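Local coordinates for protein oxygen-independent coproporphyrinogen III oxidase (Escherichia coli, PDB 1OLT) that catalyses the anaerobic, radical-SAM-dependent oxidative decarboxylation of two propionate groups of coproporphyrinogen III to give protoporphyrinogen IX in heme biosynthesis, at residues R199-G213 / V229-Y242. Numbering follows the deposited sequence.
With SAM (S-adenosylmethionine), chain C.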
ATOM      1  N   ARG A 199     -17.984   6.442  10.367  1.00 13.23           N
ATOM      2  CA  ARG A 199     -18.991   6.714   9.356  1.00 13.40           C
ATOM      3  C   ARG A 199     -19.922   7.860   9.771  1.00 12.74           C
ATOM      4  O   ARG A 199     -20.227   8.782   8.954  1.00 10.99           O
ATOM      5  CB  ARG A 199     -19.809   5.421   9.085  1.00 14.88           C
ATOM      6  CG  ARG A 199     -20.811   5.561   8.006  1.00 17.14           C
ATOM      7  CD  ARG A 199     -21.854   4.353   7.802  1.00 20.72           C
ATOM      8  NE  ARG A 199     -21.401   3.025   8.241  1.00 24.52           N
ATOM      9  CZ  ARG A 199     -20.800   2.126   7.441  1.00 28.17           C
ATOM     10  NH1 ARG A 199     -20.506   2.392   6.156  1.00 30.27           N
ATOM     11  NH2 ARG A 199     -20.471   0.960   7.947  1.00 30.08           N
ATOM     12  N   GLU A 200     -20.377   7.819  11.012  0.50 12.58           N
ATOM     13  CA  GLU A 200     -21.274   8.827  11.522  0.50 13.49           C
ATOM     14  C   GLU A 200     -20.683  10.238  11.518  0.50 13.08           C
ATOM     15  O   GLU A 200     -21.405  11.178  11.284  0.50 13.12           O
ATOM     16  CB  GLU A 200     -21.816   8.421  12.905  0.50 13.88           C
ATOM     17  CG  GLU A 200     -22.870   7.317  12.789  0.50 15.50           C
ATOM     18  CD  GLU A 200     -23.613   7.077  14.068  0.50 19.22           C
ATOM     19  OE1 GLU A 200     -22.949   7.033  15.118  0.50 20.24           O
ATOM     20  OE2 GLU A 200     -24.872   6.953  14.014  0.50 21.70           O
ATOM     21  N   ILE A 201     -19.380  10.373  11.725  1.00 12.62           N
ATOM     22  CA  ILE A 201     -18.750  11.707  11.729  1.00 14.25           C
ATOM     23  C   ILE A 201     -18.143  12.098  10.360  1.00 14.70           C
ATOM     24  O   ILE A 201     -17.485  13.098  10.264  1.00 14.76           O
ATOM     25  CB  ILE A 201     -17.722  11.875  12.868  1.00 13.66           C
ATOM     26  CG1 ILE A 201     -16.534  11.010  12.657  1.00 13.12           C
ATOM     27  CG2 ILE A 201     -18.401  11.589  14.241  1.00 15.27           C
ATOM     28  CD1 ILE A 201     -15.576  11.176  13.793  1.00 14.60           C
ATOM     29  N   GLY A 202     -18.432  11.330   9.318  1.00 14.51           N
ATOM     30  CA  GLY A 202     -18.134  11.788   7.967  1.00 16.07           C
ATOM     31  C   GLY A 202     -16.883  11.174   7.311  1.00 16.46           C
ATOM     32  O   GLY A 202     -16.541  11.577   6.210  1.00 18.03           O
ATOM     33  N   PHE A 203     -16.212  10.220   7.936  1.00 15.21           N
ATOM     34  CA  PHE A 203     -15.166   9.494   7.192  1.00 15.93           C
ATOM     35  C   PHE A 203     -15.826   8.694   6.032  1.00 16.53           C
ATOM     36  O   PHE A 203     -16.897   8.128   6.226  1.00 16.73           O
ATOM     37  CB  PHE A 203     -14.408   8.537   8.052  1.00 15.31           C
ATOM     38  CG  PHE A 203     -13.375   9.177   8.905  1.00 17.14           C
ATOM     39  CD1 PHE A 203     -12.103   9.402   8.418  1.00 17.53           C
ATOM     40  CD2 PHE A 203     -13.686   9.542  10.223  1.00 15.32           C
ATOM     41  CE1 PHE A 203     -11.117  10.011   9.224  1.00 20.34           C
ATOM     42  CE2 PHE A 203     -12.730  10.109  11.066  1.00 18.68           C
ATOM     43  CZ  PHE A 203     -11.431  10.387  10.578  1.00 18.96           C
ATOM     44  N   THR A 204     -15.208   8.734   4.853  1.00 17.60           N
ATOM     45  CA  THR A 204     -15.652   7.948   3.664  1.00 17.74           C
ATOM     46  C   THR A 204     -14.504   7.138   3.153  1.00 16.94           C
ATOM     47  O   THR A 204     -13.390   7.365   3.499  1.00 17.35           O
ATOM     48  CB  THR A 204     -16.135   8.855   2.516  1.00 17.70           C
ATOM     49  OG1 THR A 204     -15.132   9.824   2.232  1.00 19.47           O
ATOM     50  CG2 THR A 204     -17.309   9.688   2.906  1.00 20.80           C
ATOM     51  N   SER A 205     -14.753   6.189   2.269  0.60 16.83           N
ATOM     52  CA  SER A 205     -13.695   5.291   1.767  0.60 16.81           C
ATOM     53  C   SER A 205     -12.964   4.537   2.837  0.60 16.78           C
ATOM     54  O   SER A 205     -11.763   4.272   2.709  0.60 17.25           O
ATOM     55  CB  SER A 205     -12.656   6.049   0.943  0.60 17.45           C
ATOM     56  OG  SER A 205     -13.280   6.714  -0.130  0.60 14.44           O
ATOM     57  N   THR A 206     -13.663   4.180   3.909  1.00 16.29           N
ATOM     58  CA  THR A 206     -13.039   3.407   4.989  1.00 16.15           C
ATOM     59  C   THR A 206     -12.658   1.981   4.588  1.00 15.33           C
ATOM     60  O   THR A 206     -13.504   1.201   4.116  1.00 13.34           O
ATOM     61  CB  THR A 206     -13.982   3.361   6.175  1.00 16.86           C
ATOM     62  OG1 THR A 206     -14.112   4.687   6.688  1.00 18.50           O
ATOM     63  CG2 THR A 206     -13.406   2.623   7.295  1.00 20.16           C
ATOM     64  N   ASN A 207     -11.395   1.641   4.821  1.00 14.22           N
ATOM     65  CA  ASN A 207     -10.830   0.349   4.498  1.00 14.02           C
ATOM     66  C   ASN A 207     -10.653  -0.467   5.747  1.00 13.65           C
ATOM     67  O   ASN A 207     -10.267   0.082   6.821  1.00 13.56           O
ATOM     68  CB  ASN A 207      -9.479   0.542   3.784  1.00 12.78           C
ATOM     69  CG  ASN A 207      -8.780  -0.759   3.533  1.00 15.02           C
ATOM     70  OD1 ASN A 207      -7.842  -1.168   4.262  1.00 16.81           O
ATOM     71  ND2 ASN A 207      -9.264  -1.472   2.582  1.00  6.77           N
ATOM     72  N   ILE A 208     -10.943  -1.761   5.657  1.00 13.38           N
ATOM     73  CA  ILE A 208     -10.401  -2.712   6.619  1.00 13.92           C
ATOM     74  C   ILE A 208      -9.420  -3.736   6.013  1.00 13.32           C
ATOM     75  O   ILE A 208      -9.639  -4.264   4.857  1.00 13.36           O
ATOM     76  CB  ILE A 208     -11.462  -3.422   7.390  1.00 16.18           C
ATOM     77  CG1 ILE A 208     -12.189  -4.402   6.591  1.00 19.29           C
ATOM     78  CG2 ILE A 208     -12.495  -2.473   8.027  1.00 18.71           C
ATOM     79  CD1 ILE A 208     -12.734  -5.429   7.450  1.00 25.64           C
ATOM     80  N   ASP A 209      -8.361  -4.055   6.761  1.00 11.77           N
ATOM     81  CA  ASP A 209      -7.431  -5.108   6.409  1.00 12.67           C
ATOM     82  C   ASP A 209      -7.815  -6.436   7.050  1.00 12.65           C
ATOM     83  O   ASP A 209      -8.167  -6.490   8.252  1.00 11.94           O
ATOM     84  CB  ASP A 209      -6.016  -4.810   6.881  1.00 12.64           C
ATOM     85  CG  ASP A 209      -5.438  -3.537   6.329  1.00 16.35           C
ATOM     86  OD1 ASP A 209      -5.816  -3.064   5.228  1.00 16.52           O
ATOM     87  OD2 ASP A 209      -4.496  -2.961   6.955  1.00 19.83           O
ATOM     88  N   LEU A 210      -7.814  -7.487   6.226  1.00 11.65           N
ATOM     89  CA  LEU A 210      -7.957  -8.834   6.630  1.00 12.66           C
ATOM     90  C   LEU A 210      -6.735  -9.612   6.112  1.00 13.17           C
ATOM     91  O   LEU A 210      -6.113  -9.216   5.118  1.00 13.77           O
ATOM     92  CB  LEU A 210      -9.235  -9.479   6.118  1.00 13.05           C
ATOM     93  CG  LEU A 210     -10.547  -8.837   6.540  1.00 12.48           C
ATOM     94  CD1 LEU A 210     -11.754  -9.454   5.744  1.00 10.37           C
ATOM     95  CD2 LEU A 210     -10.700  -9.037   7.990  1.00 13.37           C
ATOM     96  N   ILE A 211      -6.387 -10.689   6.810  1.00 12.80           N
ATOM     97  CA  ILE A 211      -5.349 -11.618   6.335  1.00 12.32           C
ATOM     98  C   ILE A 211      -5.864 -13.041   6.303  1.00 12.57           C
ATOM     99  O   ILE A 211      -6.483 -13.527   7.273  1.00 13.10           O
ATOM    100  CB  ILE A 211      -4.087 -11.565   7.199  1.00 13.23           C
ATOM    101  CG1 ILE A 211      -3.566 -10.146   7.365  1.00 12.11           C
ATOM    102  CG2 ILE A 211      -3.025 -12.499   6.662  1.00 11.31           C
ATOM    103  CD1 ILE A 211      -2.426 -10.053   8.445  1.00 14.21           C
ATOM    104  N   TYR A 212      -5.621 -13.724   5.168  1.00 12.30           N
ATOM    105  CA  TYR A 212      -5.942 -15.161   5.031  1.00 12.54           C
ATOM    106  C   TYR A 212      -4.636 -15.959   4.964  1.00 11.96           C
ATOM    107  O   TYR A 212      -3.630 -15.491   4.446  1.00 11.38           O
ATOM    108  CB  TYR A 212      -6.897 -15.459   3.852  1.00 13.16           C
ATOM    109  CG  TYR A 212      -6.294 -15.383   2.479  1.00 13.57           C
ATOM    110  CD1 TYR A 212      -6.185 -14.197   1.836  1.00 12.78           C
ATOM    111  CD2 TYR A 212      -5.826 -16.532   1.841  1.00 16.80           C
ATOM    112  CE1 TYR A 212      -5.642 -14.112   0.600  1.00 13.75           C
ATOM    113  CE2 TYR A 212      -5.281 -16.459   0.559  1.00 17.33           C
ATOM    114  CZ  TYR A 212      -5.161 -15.232  -0.014  1.00 14.35           C
ATOM    115  OH  TYR A 212      -4.625 -15.116  -1.258  1.00 24.33           O
ATOM    116  N   GLY A 213      -4.646 -17.140   5.527  1.00 12.04           N
ATOM    117  CA  GLY A 213      -3.418 -17.944   5.710  1.00 12.05           C
ATOM    118  C   GLY A 213      -2.808 -17.930   7.122  1.00 12.12           C
ATOM    119  O   GLY A 213      -1.733 -18.444   7.350  1.00 11.29           O
ATOM    120  N   VAL A 229     -17.878  -9.378   8.715  1.00 16.02           N
ATOM    121  CA  VAL A 229     -17.376  -8.259   7.910  1.00 16.43           C
ATOM    122  C   VAL A 229     -18.515  -7.684   7.062  1.00 15.47           C
ATOM    123  O   VAL A 229     -18.603  -6.494   6.926  1.00 14.83           O
ATOM    124  CB  VAL A 229     -16.194  -8.629   7.006  1.00 18.60           C
ATOM    125  CG1 VAL A 229     -15.851  -7.463   6.046  1.00 20.41           C
ATOM    126  CG2 VAL A 229     -14.958  -9.043   7.828  1.00 18.50           C
ATOM    127  N   ALA A 230     -19.424  -8.501   6.567  1.00 15.09           N
ATOM    128  CA  ALA A 230     -20.510  -7.942   5.767  1.00 15.55           C
ATOM    129  C   ALA A 230     -21.507  -7.093   6.626  1.00 15.01           C
ATOM    130  O   ALA A 230     -21.978  -6.054   6.173  1.00 14.34           O
ATOM    131  CB  ALA A 230     -21.245  -9.008   4.999  1.00 15.72           C
ATOM    132  N   GLU A 231     -21.768  -7.540   7.853  0.50 14.98           N
ATOM    133  CA  GLU A 231     -22.552  -6.762   8.811  0.50 14.97           C
ATOM    134  C   GLU A 231     -21.798  -5.440   9.236  0.50 14.31           C
ATOM    135  O   GLU A 231     -22.432  -4.465   9.541  0.50 14.14           O
ATOM    136  CB  GLU A 231     -22.904  -7.635  10.037  0.50 15.12           C
ATOM    137  CG  GLU A 231     -23.577  -8.994   9.684  0.50 17.66           C
ATOM    138  CD  GLU A 231     -23.582 -10.015  10.856  0.50 18.87           C
ATOM    139  OE1 GLU A 231     -22.582 -10.123  11.589  0.50 23.45           O
ATOM    140  OE2 GLU A 231     -24.587 -10.715  11.053  0.50 22.15           O
ATOM    141  N   LEU A 232     -20.469  -5.425   9.192  1.00 13.78           N
ATOM    142  CA  LEU A 232     -19.674  -4.225   9.531  1.00 14.43           C
ATOM    143  C   LEU A 232     -19.716  -3.196   8.441  1.00 14.11           C
ATOM    144  O   LEU A 232     -19.648  -1.986   8.691  1.00 14.19           O
ATOM    145  CB  LEU A 232     -18.247  -4.686   9.805  1.00 14.66           C
ATOM    146  CG  LEU A 232     -17.175  -3.721  10.158  1.00 15.47           C
ATOM    147  CD1 LEU A 232     -17.508  -3.181  11.575  1.00 15.93           C
ATOM    148  CD2 LEU A 232     -15.807  -4.440  10.106  1.00 18.39           C
ATOM    149  N   ASN A 233     -19.857  -3.679   7.199  1.00 13.96           N
ATOM    150  CA  ASN A 233     -20.036  -2.829   6.016  1.00 12.71           C
ATOM    151  C   ASN A 233     -18.962  -1.749   5.811  1.00 12.50           C
ATOM    152  O   ASN A 233     -19.287  -0.561   5.756  1.00 12.46           O
ATOM    153  CB  ASN A 233     -21.436  -2.214   6.087  1.00 13.08           C
ATOM    154  CG  ASN A 233     -21.797  -1.413   4.866  1.00 15.04           C
ATOM    155  OD1 ASN A 233     -21.336  -1.703   3.775  1.00 14.53           O
ATOM    156  ND2 ASN A 233     -22.674  -0.434   5.036  1.00 14.12           N
ATOM    157  N   PRO A 234     -17.700  -2.137   5.649  1.00 12.39           N
ATOM    158  CA  PRO A 234     -16.655  -1.203   5.284  1.00 12.41           C
ATOM    159  C   PRO A 234     -16.860  -0.755   3.869  1.00 12.20           C
ATOM    160  O   PRO A 234     -17.519  -1.463   3.106  1.00 10.77           O
ATOM    161  CB  PRO A 234     -15.356  -2.035   5.382  1.00 13.34           C
ATOM    162  CG  PRO A 234     -15.756  -3.409   5.192  1.00 13.18           C
ATOM    163  CD  PRO A 234     -17.198  -3.522   5.719  1.00 14.03           C
ATOM    164  N   ASP A 235     -16.285   0.384   3.508  1.00 11.56           N
ATOM    165  CA  ASP A 235     -16.328   0.864   2.147  1.00 12.10           C
ATOM    166  C   ASP A 235     -15.358   0.078   1.229  1.00 11.83           C
ATOM    167  O   ASP A 235     -15.644  -0.102   0.039  1.00 11.69           O
ATOM    168  CB  ASP A 235     -16.007   2.352   2.073  1.00 13.22           C
ATOM    169  CG  ASP A 235     -16.983   3.180   2.865  1.00 17.19           C
ATOM    170  OD1 ASP A 235     -18.214   2.925   2.735  1.00 18.22           O
ATOM    171  OD2 ASP A 235     -16.617   4.059   3.652  1.00 18.08           O
ATOM    172  N   ARG A 236     -14.272  -0.414   1.798  0.70 10.89           N
ATOM    173  CA  ARG A 236     -13.216  -1.052   1.033  0.70 11.79           C
ATOM    174  C   ARG A 236     -12.596  -2.115   1.922  0.70 12.06           C
ATOM    175  O   ARG A 236     -12.597  -1.982   3.159  0.70 11.98           O
ATOM    176  CB  ARG A 236     -12.082  -0.077   0.640  0.70 11.97           C
ATOM    177  CG  ARG A 236     -12.361   0.980  -0.345  0.70 12.48           C
ATOM    178  CD  ARG A 236     -11.203   2.060  -0.423  0.70 11.81           C
ATOM    179  NE  ARG A 236     -11.505   3.067  -1.450  0.70 12.90           N
ATOM    180  CZ  ARG A 236     -10.808   4.186  -1.692  0.70 12.47           C
ATOM    181  NH1 ARG A 236      -9.695   4.470  -1.026  0.70 12.05           N
ATOM    182  NH2 ARG A 236     -11.218   5.004  -2.651  0.70 13.25           N
ATOM    183  N   LEU A 237     -12.039  -3.145   1.291  1.00 11.90           N
ATOM    184  CA  LEU A 237     -11.368  -4.241   1.990  1.00 12.91           C
ATOM    185  C   LEU A 237     -10.044  -4.548   1.308  1.00 13.10           C
ATOM    186  O   LEU A 237      -9.911  -4.506   0.066  1.00 14.15           O
ATOM    187  CB  LEU A 237     -12.161  -5.534   2.008  1.00 13.10           C
ATOM    188  CG  LEU A 237     -13.519  -5.566   2.646  1.00 17.22           C
ATOM    189  CD1 LEU A 237     -14.578  -5.267   1.660  1.00 19.67           C
ATOM    190  CD2 LEU A 237     -13.801  -6.925   3.216  1.00 22.42           C
ATOM    191  N   SER A 238      -9.070  -4.853   2.116  1.00 12.07           N
ATOM    192  CA  SER A 238      -7.812  -5.350   1.650  1.00 11.89           C
ATOM    193  C   SER A 238      -7.624  -6.701   2.302  1.00 12.35           C
ATOM    194  O   SER A 238      -7.558  -6.776   3.513  1.00 14.56           O
ATOM    195  CB  SER A 238      -6.713  -4.374   2.001  1.00 12.08           C
ATOM    196  OG  SER A 238      -6.998  -3.078   1.496  1.00 15.71           O
ATOM    197  N   VAL A 239      -7.510  -7.748   1.529  1.00 11.89           N
ATOM    198  CA  VAL A 239      -7.445  -9.124   2.012  1.00 12.28           C
ATOM    199  C   VAL A 239      -6.094  -9.700   1.555  1.00 12.57           C
ATOM    200  O   VAL A 239      -5.927 -10.069   0.388  1.00 12.29           O
ATOM    201  CB  VAL A 239      -8.579  -9.898   1.459  1.00 12.22           C
ATOM    202  CG1 VAL A 239      -8.640 -11.326   2.106  1.00 14.93           C
ATOM    203  CG2 VAL A 239      -9.891  -9.169   1.746  1.00 12.29           C
ATOM    204  N   PHE A 240      -5.120  -9.679   2.454  1.00 11.58           N
ATOM    205  CA  PHE A 240      -3.744 -10.064   2.146  1.00 11.98           C
ATOM    206  C   PHE A 240      -3.518 -11.512   2.388  1.00 12.10           C
ATOM    207  O   PHE A 240      -4.033 -12.113   3.344  1.00 12.77           O
ATOM    208  CB  PHE A 240      -2.782  -9.263   3.044  1.00 12.37           C
ATOM    209  CG  PHE A 240      -2.944  -7.777   2.895  1.00 14.83           C
ATOM    210  CD1 PHE A 240      -2.650  -7.163   1.685  1.00 17.61           C
ATOM    211  CD2 PHE A 240      -3.374  -7.000   3.936  1.00 15.95           C
ATOM    212  CE1 PHE A 240      -2.759  -5.770   1.518  1.00 16.99           C
ATOM    213  CE2 PHE A 240      -3.484  -5.581   3.790  1.00 16.69           C
ATOM    214  CZ  PHE A 240      -3.195  -4.983   2.570  1.00 18.75           C
ATOM    215  N   ASN A 241      -2.753 -12.096   1.528  1.00 11.91           N
ATOM    216  CA  ASN A 241      -2.267 -13.449   1.717  1.00 14.08           C
ATOM    217  C   ASN A 241      -1.123 -13.394   2.788  1.00 12.87           C
ATOM    218  O   ASN A 241      -0.200 -12.594   2.667  1.00 13.11           O
ATOM    219  CB  ASN A 241      -1.693 -13.987   0.395  1.00 14.59           C
ATOM    220  CG  ASN A 241      -1.118 -15.393   0.548  1.00 19.30           C
ATOM    221  OD1 ASN A 241      -1.734 -16.255   1.127  1.00 27.73           O
ATOM    222  ND2 ASN A 241       0.039 -15.591   0.073  1.00 26.43           N
ATOM    223  N   TYR A 242      -1.173 -14.246   3.801  1.00 11.43           N
ATOM    224  CA  TYR A 242      -0.146 -14.164   4.866  1.00 11.50           C
ATOM    225  C   TYR A 242       1.219 -14.488   4.287  1.00 11.96           C
ATOM    226  O   TYR A 242       1.439 -15.556   3.783  1.00  9.47           O
ATOM    227  CB  TYR A 242      -0.505 -15.095   6.032  1.00 12.53           C
ATOM    228  CG  TYR A 242       0.551 -15.175   7.097  1.00 12.70           C
ATOM    229  CD1 TYR A 242       1.132 -14.030   7.617  1.00 11.87           C
ATOM    230  CD2 TYR A 242       1.003 -16.402   7.535  1.00 14.30           C
ATOM    231  CE1 TYR A 242       2.113 -14.127   8.605  1.00 14.64           C
ATOM    232  CE2 TYR A 242       2.004 -16.508   8.449  1.00 13.61           C
ATOM    233  CZ  TYR A 242       2.535 -15.356   9.015  1.00 13.40           C
ATOM    234  OH  TYR A 242       3.556 -15.491   9.910  1.00 14.17           O
TER
HETATM  235  N   SAM C 501      -0.910  -0.845  12.828  1.00 18.66           N
HETATM  236  CA  SAM C 501      -2.311  -0.844  12.430  1.00 18.10           C
HETATM  237  C   SAM C 501      -3.031  -2.178  12.661  1.00 19.26           C
HETATM  238  O   SAM C 501      -2.335  -3.243  12.799  1.00 18.76           O
HETATM  239  OXT SAM C 501      -4.237  -2.094  12.766  1.00 17.52           O
HETATM  240  CB  SAM C 501      -2.326  -0.527  10.922  1.00 19.99           C
HETATM  241  CG  SAM C 501      -2.191  -1.609   9.884  0.60 20.95           C
HETATM  242  SD  SAM C 501      -0.585  -2.350   9.733  0.60 19.90           S
HETATM  243  CE  SAM C 501       0.542  -0.971   9.488  0.60 22.10           C
HETATM  244  C5' SAM C 501      -0.564  -2.791   7.910  0.60 21.76           C
HETATM  245  C4' SAM C 501      -1.203  -4.145   7.437  1.00 20.01           C
HETATM  246  O4' SAM C 501      -0.263  -5.084   6.932  1.00 22.97           O
HETATM  247  C3' SAM C 501      -1.875  -4.918   8.547  1.00 21.30           C
HETATM  248  O3' SAM C 501      -3.121  -4.355   8.973  1.00 21.66           O
HETATM  249  C2' SAM C 501      -1.942  -6.347   7.992  1.00 19.23           C
HETATM  250  O2' SAM C 501      -3.195  -6.587   7.353  1.00 19.09           O
HETATM  251  C1' SAM C 501      -0.854  -6.365   6.947  1.00 18.71           C
HETATM  252  N9  SAM C 501       0.199  -7.324   7.215  1.00 19.12           N
HETATM  253  C8  SAM C 501       1.183  -7.159   8.156  1.00 17.55           C
HETATM  254  N7  SAM C 501       1.998  -8.208   8.118  1.00 16.68           N
HETATM  255  C5  SAM C 501       1.549  -9.045   7.129  1.00 19.03           C
HETATM  256  C6  SAM C 501       2.007 -10.280   6.638  1.00 20.30           C
HETATM  257  N6  SAM C 501       3.095 -10.890   7.108  1.00 16.44           N
HETATM  258  N1  SAM C 501       1.306 -10.865   5.622  1.00 19.15           N
HETATM  259  C2  SAM C 501       0.163 -10.245   5.104  1.00 21.62           C
HETATM  260  N3  SAM C 501      -0.278  -9.052   5.566  1.00 18.02           N
HETATM  261  C4  SAM C 501       0.409  -8.476   6.574  1.00 18.27           C
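Val229, near the end of helix 219-232, meets two residues of strand 207-212 at once: its CG2 comes tip to tip with Leu210 CD1 at 3.8 Å, while its CG1 slides past Ile208 CD1. Helix and strand belong to a beta-alpha-beta crossover of the radical SAM core, completed by strand 236-241, which runs parallel to strand 207-212. Leu232 CD2 also reaches Ile208 CD1. Where the helix ends, Asn233 offers its carbonyl O to Arg199, whose NH1 and NH2 both grip it end-on, at 3.2 and 2.9 Å, with the oxygen in the guanidinium plane. A bend at chi3 (-26°) turns that group onto the carbonyl. Replacing Arg199 by alanine is likely to leave Asn233 O without its two guanidinium donors and to remove this tie between the ends of helices 188-200 and 219-232. The Pro234 ring lies slantwise across Ile208, CB against CG2. Asp235 OD2 then takes the Thr206 N-H on its anti lone pair (3.0 Å), while OD1 forms a salt bridge with Arg292. From here the strands are joined by a regular ladder. Leu237 lies alongside Leu210 on the helix-facing side. Ser238 O receives a nearly straight bond from Leu210 N (2.8 Å, 173°); Asp209, opposite Ser238 and a binding residue for S-adenosylmethionine, places OD2 2.8 Å from its O3'. Phe240 and Ile211 project from the same face as Asp209, toward this ligand: the Phe240 ring meets ribose O2' with its edge, CD2 at 3.4 Å. Asn241 CA packs over one face of the Tyr212 ring in a CH-pi contact, and Asn241 OD1 accepts from Lys266. Beyond it, Tyr242 N donates to Tyr212 O, and Tyr242 CB rests 3.7 Å from Ile211 CG2.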